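PDB 4I1D: ABC transporter substrate-binding protein from Bradyrhizobium japonicum, which probably captures small solutes in the periplasm for an ABC importer, perhaps polyamines such as spermidine or putrescine, and here carries a D-malate. Local coordinates for residues 103-108 and 203-208; 134-139 and 198-203; 138-143 and 182-187. One frame throughout, in Å; residues are numbered along the deposited sequence.

Contact 1 of 3, residues 103-108 and 203-208; sequences EFYSSV and MAWNGR. With MLT (D-malate), chain U.
Ser106 and Asn206 grip each other twice, once through backbone and once through side chain. Asn206 N gives to Ser106 O, while Ser106 N gives to Asn206 OD1 at 3.0 Å (164°), tilted from the amide plane. Asn206 CG sits between its own N and carbonyl carbon (chi1 73°), which turns the amide back to take over the strand's bonding where strand 203-205 gives way to a helix. Asparagine suits the place because ND2 is left for Asp266. Val108 and Ala204 complete the antiparallel pairing, Val108 N to Ala204 O measuring 2.8 Å.

The aromatic contacts lie on the face of the sheet that bears Ser107 and Trp205. Tyr105 turns its edge to the face of the Trp205 five-membered ring in an offset edge-to-face pair, with centroids 5.5 Å apart and planes at 77°. Ser107 OG lies 3.4 Å from Trp205 CD1, but its hydrogen bond goes to Gln229. The small serine lets the indole lie close to the strand.

Two side chains reach the ligand. Arg208 meets one malate carboxylate with two N-H groups, NE to O5 at 3.0 Å and NH2 to O4 at 2.9 Å, while Trp205 CZ3 packs on malate C3 at 3.7 Å. A tryptophan and an arginine at a strand-to-helix junction, beside the long strand 100-112, form one wall of the ligand cleft of a periplasmic binding protein.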
loop_
_atom_site.group_PDB
_atom_site.type_symbol
_atom_site.label_atom_id
_atom_site.label_comp_id
_atom_site.label_asym_id
_atom_site.label_seq_id
_atom_site.Cartn_x
_atom_site.Cartn_y
_atom_site.Cartn_z
ATOM N N GLU A 103 22.899 -4.617 -38.274
ATOM C CA GLU A 103 22.684 -6.035 -38.536
ATOM C C GLU A 103 21.184 -6.360 -38.555
ATOM O O GLU A 103 20.384 -5.680 -37.907
ATOM C CB GLU A 103 23.382 -6.870 -37.464
ATOM C CG GLU A 103 22.968 -6.499 -36.048
ATOM C CD GLU A 103 21.679 -7.195 -35.588
ATOM O OE1 GLU A 103 21.016 -6.677 -34.667
ATOM O OE2 GLU A 103 21.332 -8.266 -36.128
ATOM N N PHE A 104 20.805 -7.401 -39.292
ATOM C CA PHE A 104 19.411 -7.819 -39.351
ATOM C C PHE A 104 19.203 -9.142 -38.630
ATOM O O PHE A 104 20.022 -10.057 -38.760
ATOM C CB PHE A 104 18.959 -7.962 -40.794
ATOM C CG PHE A 104 18.799 -6.664 -41.506
ATOM C CD1 PHE A 104 19.868 -6.097 -42.175
ATOM C CD2 PHE A 104 17.572 -6.011 -41.518
ATOM C CE1 PHE A 104 19.721 -4.897 -42.848
ATOM C CE2 PHE A 104 17.418 -4.810 -42.178
ATOM C CZ PHE A 104 18.498 -4.245 -42.844
ATOM N N TYR A 105 18.113 -9.223 -37.862
ATOM C CA TYR A 105 17.686 -10.462 -37.216
ATOM C C TYR A 105 16.202 -10.669 -37.432
ATOM O O TYR A 105 15.493 -9.734 -37.798
ATOM C CB TYR A 105 17.977 -10.423 -35.718
ATOM C CG TYR A 105 17.289 -9.310 -34.947
ATOM C CD1 TYR A 105 16.180 -9.564 -34.148
ATOM C CD2 TYR A 105 17.764 -8.014 -34.998
ATOM C CE1 TYR A 105 15.567 -8.543 -33.416
ATOM C CE2 TYR A 105 17.156 -6.992 -34.282
ATOM C CZ TYR A 105 16.065 -7.261 -33.491
ATOM O OH TYR A 105 15.485 -6.231 -32.784
ATOM N N SER A 106 15.728 -11.887 -37.185
ATOM C CA SER A 106 14.314 -12.194 -37.370
ATOM C C SER A 106 13.678 -12.794 -36.127
ATOM O O SER A 106 14.324 -13.536 -35.382
ATOM C CB SER A 106 14.125 -13.152 -38.544
ATOM O OG SER A 106 14.658 -12.607 -39.736
ATOM N N SER A 107 12.407 -12.459 -35.913
ATOM C CA SER A 107 11.562 -13.220 -35.006
ATOM C C SER A 107 10.889 -14.270 -35.870
ATOM O O SER A 107 10.251 -13.932 -36.850
ATOM C CB SER A 107 10.512 -12.325 -34.350
ATOM O OG SER A 107 11.127 -11.393 -33.471
ATOM N N VAL A 108 11.049 -15.541 -35.522
ATOM C CA VAL A 108 10.563 -16.622 -36.375
ATOM C C VAL A 108 9.706 -17.645 -35.627
ATOM O O VAL A 108 9.767 -17.761 -34.398
ATOM C CB VAL A 108 11.733 -17.364 -37.091
ATOM C CG1 VAL A 108 12.420 -16.450 -38.102
ATOM C CG2 VAL A 108 12.741 -17.895 -36.072
HETATM N N MSE A 203 7.402 -18.385 -31.014
HETATM C CA MSE A 203 8.139 -17.335 -31.682
HETATM C C MSE A 203 9.438 -17.193 -30.923
HETATM O O MSE A 203 9.460 -17.321 -29.702
HETATM C CB MSE A 203 7.409 -16.001 -31.662
HETATM C CG MSE A 203 8.261 -14.903 -32.278
HETATM SE SE MSE A 203 7.452 -13.129 -32.253
HETATM C CE MSE A 203 5.798 -13.567 -33.137
ATOM N N ALA A 204 10.514 -16.931 -31.649
ATOM C CA ALA A 204 11.833 -16.770 -31.054
ATOM C C ALA A 204 12.751 -16.064 -32.049
ATOM O O ALA A 204 12.523 -16.101 -33.261
ATOM C CB ALA A 204 12.414 -18.158 -30.677
ATOM N N TRP A 205 13.789 -15.423 -31.533
ATOM C CA TRP A 205 14.796 -14.818 -32.381
ATOM C C TRP A 205 15.608 -15.912 -33.072
ATOM O O TRP A 205 16.031 -16.884 -32.438
ATOM C CB TRP A 205 15.669 -13.872 -31.548
ATOM C CG TRP A 205 14.879 -12.660 -31.032
ATOM C CD1 TRP A 205 14.093 -11.824 -31.776
ATOM C CD2 TRP A 205 14.824 -12.161 -29.686
ATOM N NE1 TRP A 205 13.550 -10.842 -30.981
ATOM C CE2 TRP A 205 13.981 -11.024 -29.695
ATOM C CE3 TRP A 205 15.413 -12.555 -28.479
ATOM C CZ2 TRP A 205 13.701 -10.288 -28.545
ATOM C CZ3 TRP A 205 15.136 -11.821 -27.332
ATOM C CH2 TRP A 205 14.286 -10.702 -27.374
ATOM N N ASN A 206 15.823 -15.764 -34.375
ATOM C CA ASN A 206 16.411 -16.852 -35.145
ATOM C C ASN A 206 17.780 -17.271 -34.601
ATOM O O ASN A 206 18.151 -18.438 -34.675
ATOM C CB ASN A 206 16.507 -16.487 -36.621
ATOM C CG ASN A 206 17.595 -15.472 -36.892
ATOM O OD1 ASN A 206 17.407 -14.280 -36.676
ATOM N ND2 ASN A 206 18.747 -15.946 -37.352
ATOM N N GLY A 207 18.513 -16.315 -34.038
ATOM C CA GLY A 207 19.832 -16.587 -33.483
ATOM C C GLY A 207 19.822 -17.514 -32.279
ATOM O O GLY A 207 20.743 -18.315 -32.103
ATOM N N ARG A 208 18.780 -17.409 -31.453
ATOM C CA ARG A 208 18.624 -18.273 -30.284
ATOM C C ARG A 208 18.273 -19.695 -30.705
ATOM O O ARG A 208 18.725 -20.660 -30.096
ATOM C CB ARG A 208 17.548 -17.730 -29.342
ATOM C CG ARG A 208 18.015 -16.585 -28.433
ATOM C CD ARG A 208 19.011 -17.089 -27.382
ATOM N NE ARG A 208 19.445 -16.032 -26.474
ATOM C CZ ARG A 208 20.315 -16.218 -25.486
ATOM N NH1 ARG A 208 20.827 -17.425 -25.279
ATOM N NH2 ARG A 208 20.669 -15.204 -24.705
HETATM C C1 MLT U . 16.791 -10.469 -23.543
HETATM O O1 MLT U . 17.424 -9.741 -22.748
HETATM O O2 MLT U . 15.597 -10.187 -23.797
HETATM C C2 MLT U . 17.456 -11.650 -24.198
HETATM O O3 MLT U . 18.389 -12.314 -23.361
HETATM C C3 MLT U . 18.191 -11.158 -25.427
HETATM C C4 MLT U . 19.040 -12.298 -25.919
HETATM O O4 MLT U . 20.204 -12.435 -25.487
HETATM O O5 MLT U . 18.595 -13.122 -26.752
#

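Contact 2 of 3, residues 134-139 and 198-203; sequences PGRRAL and EVDMEM
Arg137 and Ala138 run parallel to Met201 and Glu202, the short strand axes 4.8 Å apart and 6° from parallel. Ala138 N bonds to Met201 O, and Ala138 O receives a weak bond from Met203 N. Just before the strands, Arg136 O takes two donors, Asp200 N at 2.8 Å and Met201 N at 3.2 Å.

The side chain of Asp200 adds a second link between the two loops: its OD2 accepts Arg136 N at 2.8 Å, met on the anti side of the carboxylate, and OD1 goes to Thr115. Gly135 suits its place because, without a side chain, its CA can lie 3.2 Å from Asp200 OD2.

On one face of the sheet Arg137 and Met201 (selenomethionine here) lie alongside each other. Selenium sits 3.5 Å above the guanidinium plane, toward its rim; a methionine's flexible, apolar side chain can lie over such a flat cation. The arginine's N-H groups go to the carbonyls of Phe127 and Phe133. On the other face, small Ala138 packs its CB against Val199 CG1 at 3.8 Å.

At the margin, Arg136 NH1 and Glu198 OE2 form a salt bridge, its modelled length of 2.5 Å too short to be taken literally, planes 84° apart. A sulfate, probably from the crystallisation liquor, also meets Arg136 NH2. The chemistry implies a division of labour: carbonyls hold buried Arg137 and Met201 covers one face, whereas Glu198 probably balances the more exposed Arg136.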
loop_
_atom_site.group_PDB
_atom_site.type_symbol
_atom_site.label_atom_id
_atom_site.label_comp_id
_atom_site.label_asym_id
_atom_site.label_seq_id
_atom_site.Cartn_x
_atom_site.Cartn_y
_atom_site.Cartn_z
ATOM N N PRO A 134 -1.282 -29.469 -32.750
ATOM C CA PRO A 134 -1.395 -29.536 -31.289
ATOM C C PRO A 134 -0.018 -29.454 -30.644
ATOM O O PRO A 134 0.970 -29.877 -31.245
ATOM C CB PRO A 134 -2.013 -30.924 -31.042
ATOM C CG PRO A 134 -2.537 -31.379 -32.392
ATOM C CD PRO A 134 -1.601 -30.758 -33.385
ATOM N N GLY A 135 0.048 -28.902 -29.440
ATOM C CA GLY A 135 1.312 -28.786 -28.744
ATOM C C GLY A 135 1.394 -27.570 -27.847
ATOM O O GLY A 135 0.570 -26.654 -27.944
ATOM N N ARG A 136 2.396 -27.564 -26.967
ATOM C CA ARG A 136 2.629 -26.433 -26.085
ATOM C C ARG A 136 3.258 -25.308 -26.895
ATOM O O ARG A 136 4.020 -25.554 -27.831
ATOM C CB ARG A 136 3.508 -26.853 -24.914
ATOM C CG ARG A 136 2.900 -27.994 -24.105
ATOM C CD ARG A 136 3.910 -28.577 -23.108
ATOM N NE ARG A 136 3.235 -29.387 -22.096
ATOM C CZ ARG A 136 3.093 -29.039 -20.820
ATOM N NH1 ARG A 136 3.603 -27.896 -20.374
ATOM N NH2 ARG A 136 2.450 -29.844 -19.980
ATOM N N ARG A 137 2.893 -24.079 -26.555
ATOM C CA ARG A 137 3.253 -22.908 -27.342
ATOM C C ARG A 137 3.755 -21.804 -26.430
ATOM O O ARG A 137 3.318 -21.688 -25.281
ATOM C CB ARG A 137 2.027 -22.368 -28.089
ATOM C CG ARG A 137 1.545 -23.199 -29.269
ATOM C CD ARG A 137 0.098 -22.853 -29.606
ATOM N NE ARG A 137 -0.250 -23.188 -30.987
ATOM C CZ ARG A 137 -0.540 -24.412 -31.418
ATOM N NH1 ARG A 137 -0.845 -24.598 -32.695
ATOM N NH2 ARG A 137 -0.524 -25.451 -30.584
ATOM N N ALA A 138 4.648 -20.976 -26.960
ATOM C CA ALA A 138 5.141 -19.802 -26.239
ATOM C C ALA A 138 5.166 -18.621 -27.194
ATOM O O ALA A 138 5.379 -18.785 -28.400
ATOM C CB ALA A 138 6.531 -20.050 -25.675
ATOM N N LEU A 139 4.920 -17.435 -26.651
ATOM C CA LEU A 139 5.067 -16.199 -27.402
ATOM C C LEU A 139 5.845 -15.279 -26.487
ATOM O O LEU A 139 5.980 -15.565 -25.296
ATOM C CB LEU A 139 3.700 -15.581 -27.754
ATOM C CG LEU A 139 2.839 -16.243 -28.838
ATOM C CD1 LEU A 139 1.472 -15.531 -28.972
ATOM C CD2 LEU A 139 3.577 -16.271 -30.178
ATOM N N GLU A 198 9.588 -27.920 -23.106
ATOM C CA GLU A 198 8.471 -27.260 -22.445
ATOM C C GLU A 198 7.493 -26.703 -23.478
ATOM O O GLU A 198 6.295 -26.659 -23.236
ATOM C CB GLU A 198 8.953 -26.164 -21.493
ATOM C CG GLU A 198 7.906 -25.699 -20.482
ATOM C CD GLU A 198 7.122 -26.852 -19.844
ATOM O OE1 GLU A 198 7.743 -27.766 -19.250
ATOM O OE2 GLU A 198 5.873 -26.841 -19.945
ATOM N N VAL A 199 7.995 -26.281 -24.632
ATOM C CA VAL A 199 7.099 -25.920 -25.723
ATOM C C VAL A 199 7.467 -26.670 -27.001
ATOM O O VAL A 199 8.630 -27.009 -27.212
ATOM C CB VAL A 199 7.040 -24.398 -25.968
ATOM C CG1 VAL A 199 6.601 -23.680 -24.699
ATOM C CG2 VAL A 199 8.381 -23.864 -26.448
ATOM N N ASP A 200 6.460 -26.951 -27.828
ATOM C CA ASP A 200 6.660 -27.636 -29.093
ATOM C C ASP A 200 6.847 -26.633 -30.222
ATOM O O ASP A 200 7.382 -26.964 -31.282
ATOM C CB ASP A 200 5.470 -28.562 -29.386
ATOM C CG ASP A 200 5.265 -29.598 -28.287
ATOM O OD1 ASP A 200 6.153 -30.462 -28.114
ATOM O OD2 ASP A 200 4.227 -29.542 -27.587
HETATM N N MSE A 201 6.401 -25.407 -29.983
HETATM C CA MSE A 201 6.542 -24.348 -30.963
HETATM C C MSE A 201 6.460 -22.985 -30.280
HETATM O O MSE A 201 5.813 -22.828 -29.236
HETATM C CB MSE A 201 5.465 -24.480 -32.045
HETATM C CG MSE A 201 4.158 -23.795 -31.718
HETATM SE SE MSE A 201 2.744 -24.309 -32.984
HETATM C CE MSE A 201 2.562 -26.172 -32.422
ATOM N N GLU A 202 7.125 -22.000 -30.870
ATOM C CA GLU A 202 7.138 -20.668 -30.287
ATOM C C GLU A 202 7.653 -19.658 -31.295
ATOM O O GLU A 202 8.253 -20.024 -32.313
ATOM C CB GLU A 202 8.028 -20.637 -29.038
ATOM C CG GLU A 202 9.526 -20.617 -29.350
ATOM C CD GLU A 202 10.407 -20.560 -28.106
ATOM O OE1 GLU A 202 9.915 -20.162 -27.021
ATOM O OE2 GLU A 202 11.599 -20.923 -28.217
HETATM N N MSE A 203 7.402 -18.385 -31.014
HETATM C CA MSE A 203 8.139 -17.335 -31.682
HETATM C C MSE A 203 9.438 -17.193 -30.923
HETATM O O MSE A 203 9.460 -17.321 -29.702
HETATM C CB MSE A 203 7.409 -16.001 -31.662
HETATM C CG MSE A 203 8.261 -14.903 -32.278
HETATM SE SE MSE A 203 7.452 -13.129 -32.253
HETATM C CE MSE A 203 5.798 -13.567 -33.137
#

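Contact 3 of 3, residues 138-143 and 182-187; sequences ALRNHP and VWWTSG. With MLT (D-malate), chain U.
Arg140 lies across the six-membered ring of Trp184, its CG 3.7 Å from the ring centroid and 12° off the normal, a CH-pi contact over the face. The chain reaches that far because CG stands opposite the backbone N (chi1 -176°) and everything out to NE is extended. CD touches Trp184 CH2 at 3.6 Å, and the guanidinium ends up tilted only 18° from the indole plane. Arginine fits because its apolar methylenes can lie on the indole while the charged guanidinium continues past the ring to where His142 lies over it. On the other face of the sheet, Trp183 lies beside Leu139, CZ3 meeting CB at 3.7 Å.

Between these layers the strands pair in parallel, with Trp184 N bonded to Leu139 O and Asn141 N to Trp184 O at 2.8 Å, the latter almost straight. A water joins Asn141 ND2 to Trp183 O, and at the centre of an inverse gamma turn Asn141 OD1 accepts from Trp318 NE1.

Farther out, His142 places CG 3.7 Å above the centre of the Arg140 guanidinium. Trp184 is held in place by its NE1 bond to Met203 O and an edge-to-face meeting with Trp205. Beyond the strand, Ser186 caps the next helix through OG to Gln189 N. Gly187, with no side chain, brings its CA to 3.4 Å from malate O5. Two parallel strands joined through intervening helices make a beta-alpha-beta unit, and the helix start that follows the second strand lines the ligand pocket, as is usual in periplasmic binding proteins.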
loop_
_atom_site.group_PDB
_atom_site.type_symbol
_atom_site.label_atom_id
_atom_site.label_comp_id
_atom_site.label_asym_id
_atom_site.label_seq_id
_atom_site.Cartn_x
_atom_site.Cartn_y
_atom_site.Cartn_z
ATOM N N ALA A 138 4.648 -20.976 -26.960
ATOM C CA ALA A 138 5.141 -19.802 -26.239
ATOM C C ALA A 138 5.166 -18.621 -27.194
ATOM O O ALA A 138 5.379 -18.785 -28.400
ATOM C CB ALA A 138 6.531 -20.050 -25.675
ATOM N N LEU A 139 4.920 -17.435 -26.651
ATOM C CA LEU A 139 5.067 -16.199 -27.402
ATOM C C LEU A 139 5.845 -15.279 -26.487
ATOM O O LEU A 139 5.980 -15.565 -25.296
ATOM C CB LEU A 139 3.700 -15.581 -27.754
ATOM C CG LEU A 139 2.839 -16.243 -28.838
ATOM C CD1 LEU A 139 1.472 -15.531 -28.972
ATOM C CD2 LEU A 139 3.577 -16.271 -30.178
ATOM N N ARG A 140 6.362 -14.183 -27.027
ATOM C CA ARG A 140 7.112 -13.235 -26.208
ATOM C C ARG A 140 6.156 -12.298 -25.474
ATOM O O ARG A 140 5.164 -11.847 -26.051
ATOM C CB ARG A 140 8.053 -12.411 -27.077
ATOM C CG ARG A 140 8.934 -11.466 -26.250
ATOM C CD ARG A 140 9.823 -10.595 -27.128
ATOM N NE ARG A 140 10.637 -9.706 -26.304
ATOM C CZ ARG A 140 11.148 -8.549 -26.716
ATOM N NH1 ARG A 140 10.924 -8.119 -27.953
ATOM N NH2 ARG A 140 11.878 -7.816 -25.884
ATOM N N ASN A 141 6.449 -12.007 -24.212
ATOM C CA ASN A 141 5.643 -11.053 -23.447
ATOM C C ASN A 141 5.987 -9.636 -23.862
ATOM O O ASN A 141 6.608 -8.890 -23.101
ATOM C CB ASN A 141 5.856 -11.213 -21.935
ATOM C CG ASN A 141 4.806 -10.469 -21.111
ATOM O OD1 ASN A 141 4.210 -9.486 -21.567
ATOM N ND2 ASN A 141 4.570 -10.945 -19.892
ATOM N N HIS A 142 5.582 -9.272 -25.075
ATOM C CA HIS A 142 5.970 -7.995 -25.653
ATOM C C HIS A 142 5.226 -7.744 -26.956
ATOM O O HIS A 142 5.063 -8.652 -27.765
ATOM C CB HIS A 142 7.477 -7.976 -25.906
ATOM C CG HIS A 142 8.054 -6.602 -25.986
ATOM N ND1 HIS A 142 8.015 -5.844 -27.138
ATOM C CD2 HIS A 142 8.686 -5.843 -25.058
ATOM C CE1 HIS A 142 8.599 -4.682 -26.915
ATOM N NE2 HIS A 142 9.015 -4.657 -25.661
ATOM N N PRO A 143 4.776 -6.503 -27.165
ATOM C CA PRO A 143 3.942 -6.205 -28.341
ATOM C C PRO A 143 4.697 -6.275 -29.668
ATOM O O PRO A 143 4.112 -6.688 -30.669
ATOM C CB PRO A 143 3.433 -4.783 -28.068
ATOM C CG PRO A 143 4.423 -4.204 -27.065
ATOM C CD PRO A 143 4.876 -5.365 -26.233
ATOM N N VAL A 182 3.584 -20.498 -22.055
ATOM C CA VAL A 182 4.463 -19.521 -21.427
ATOM C C VAL A 182 4.615 -18.279 -22.298
ATOM O O VAL A 182 4.809 -18.383 -23.504
ATOM C CB VAL A 182 5.891 -20.086 -21.224
ATOM C CG1 VAL A 182 6.813 -18.998 -20.696
ATOM C CG2 VAL A 182 5.876 -21.272 -20.290
ATOM N N TRP A 183 4.543 -17.108 -21.674
ATOM C CA TRP A 183 4.944 -15.862 -22.317
ATOM C C TRP A 183 6.366 -15.546 -21.876
ATOM O O TRP A 183 6.586 -15.150 -20.731
ATOM C CB TRP A 183 4.009 -14.730 -21.894
ATOM C CG TRP A 183 2.592 -14.915 -22.387
ATOM C CD1 TRP A 183 1.598 -15.621 -21.780
ATOM C CD2 TRP A 183 2.024 -14.376 -23.589
ATOM N NE1 TRP A 183 0.442 -15.553 -22.528
ATOM C CE2 TRP A 183 0.680 -14.795 -23.643
ATOM C CE3 TRP A 183 2.528 -13.584 -24.629
ATOM C CZ2 TRP A 183 -0.169 -14.446 -24.690
ATOM C CZ3 TRP A 183 1.680 -13.238 -25.669
ATOM C CH2 TRP A 183 0.354 -13.669 -25.693
ATOM N N TRP A 184 7.337 -15.725 -22.765
ATOM C CA TRP A 184 8.729 -15.562 -22.352
ATOM C C TRP A 184 9.190 -14.113 -22.340
ATOM O O TRP A 184 8.611 -13.263 -23.016
ATOM C CB TRP A 184 9.684 -16.440 -23.169
ATOM C CG TRP A 184 9.746 -16.170 -24.658
ATOM C CD1 TRP A 184 9.090 -16.857 -25.635
ATOM C CD2 TRP A 184 10.544 -15.184 -25.331
ATOM N NE1 TRP A 184 9.416 -16.353 -26.871
ATOM C CE2 TRP A 184 10.307 -15.328 -26.715
ATOM C CE3 TRP A 184 11.437 -14.196 -24.899
ATOM C CZ2 TRP A 184 10.920 -14.512 -27.675
ATOM C CZ3 TRP A 184 12.050 -13.389 -25.853
ATOM C CH2 TRP A 184 11.788 -13.555 -27.224
ATOM N N THR A 185 10.238 -13.847 -21.565
ATOM C CA THR A 185 10.731 -12.489 -21.356
ATOM C C THR A 185 12.214 -12.342 -21.678
ATOM O O THR A 185 12.697 -11.229 -21.835
ATOM C CB THR A 185 10.555 -12.059 -19.898
ATOM O OG1 THR A 185 11.278 -12.965 -19.059
ATOM C CG2 THR A 185 9.082 -12.061 -19.499
ATOM N N SER A 186 12.946 -13.454 -21.744
ATOM C CA SER A 186 14.348 -13.392 -22.159
ATOM C C SER A 186 14.665 -14.361 -23.292
ATOM O O SER A 186 14.012 -15.404 -23.447
ATOM C CB SER A 186 15.302 -13.633 -20.977
ATOM O OG SER A 186 15.356 -14.998 -20.606
ATOM N N GLY A 187 15.680 -14.010 -24.074
ATOM C CA GLY A 187 16.094 -14.822 -25.200
ATOM C C GLY A 187 16.566 -16.183 -24.724
ATOM O O GLY A 187 16.277 -17.209 -25.340
HETATM C C1 MLT U . 16.791 -10.469 -23.543
HETATM O O1 MLT U . 17.424 -9.741 -22.748
HETATM O O2 MLT U . 15.597 -10.187 -23.797
HETATM C C2 MLT U . 17.456 -11.650 -24.198
HETATM O O3 MLT U . 18.389 -12.314 -23.361
HETATM C C3 MLT U . 18.191 -11.158 -25.427
HETATM C C4 MLT U . 19.040 -12.298 -25.919
HETATM O O4 MLT U . 20.204 -12.435 -25.487
HETATM O O5 MLT U . 18.595 -13.122 -26.752
HETATM O O HOH W 1 5.654 -13.386 -18.835
#

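In the fold
The three contacts follow one sheet across successive strands: contact 1 pairs 100-112 with 201-205, contact 2 pairs 201-205 with 137-140, and contact 3 pairs 137-140 with 182-184. Met203 belongs to contacts 1 and 2, while Ala138 and Leu139 belong to contacts 2 and 3. The centres of contacts 1 and 2 are about 16 Å apart, those of 1 and 3 about 13 Å, and those of 2 and 3 about 11 Å. Malate touches both contact 1 and contact 3, whose indoles meet at Trp205 CZ3 and Trp184 CZ3, 3.8 Å apart. Contact 2 lies farther back, the side chain of Glu202 being about 11 Å from the ligand.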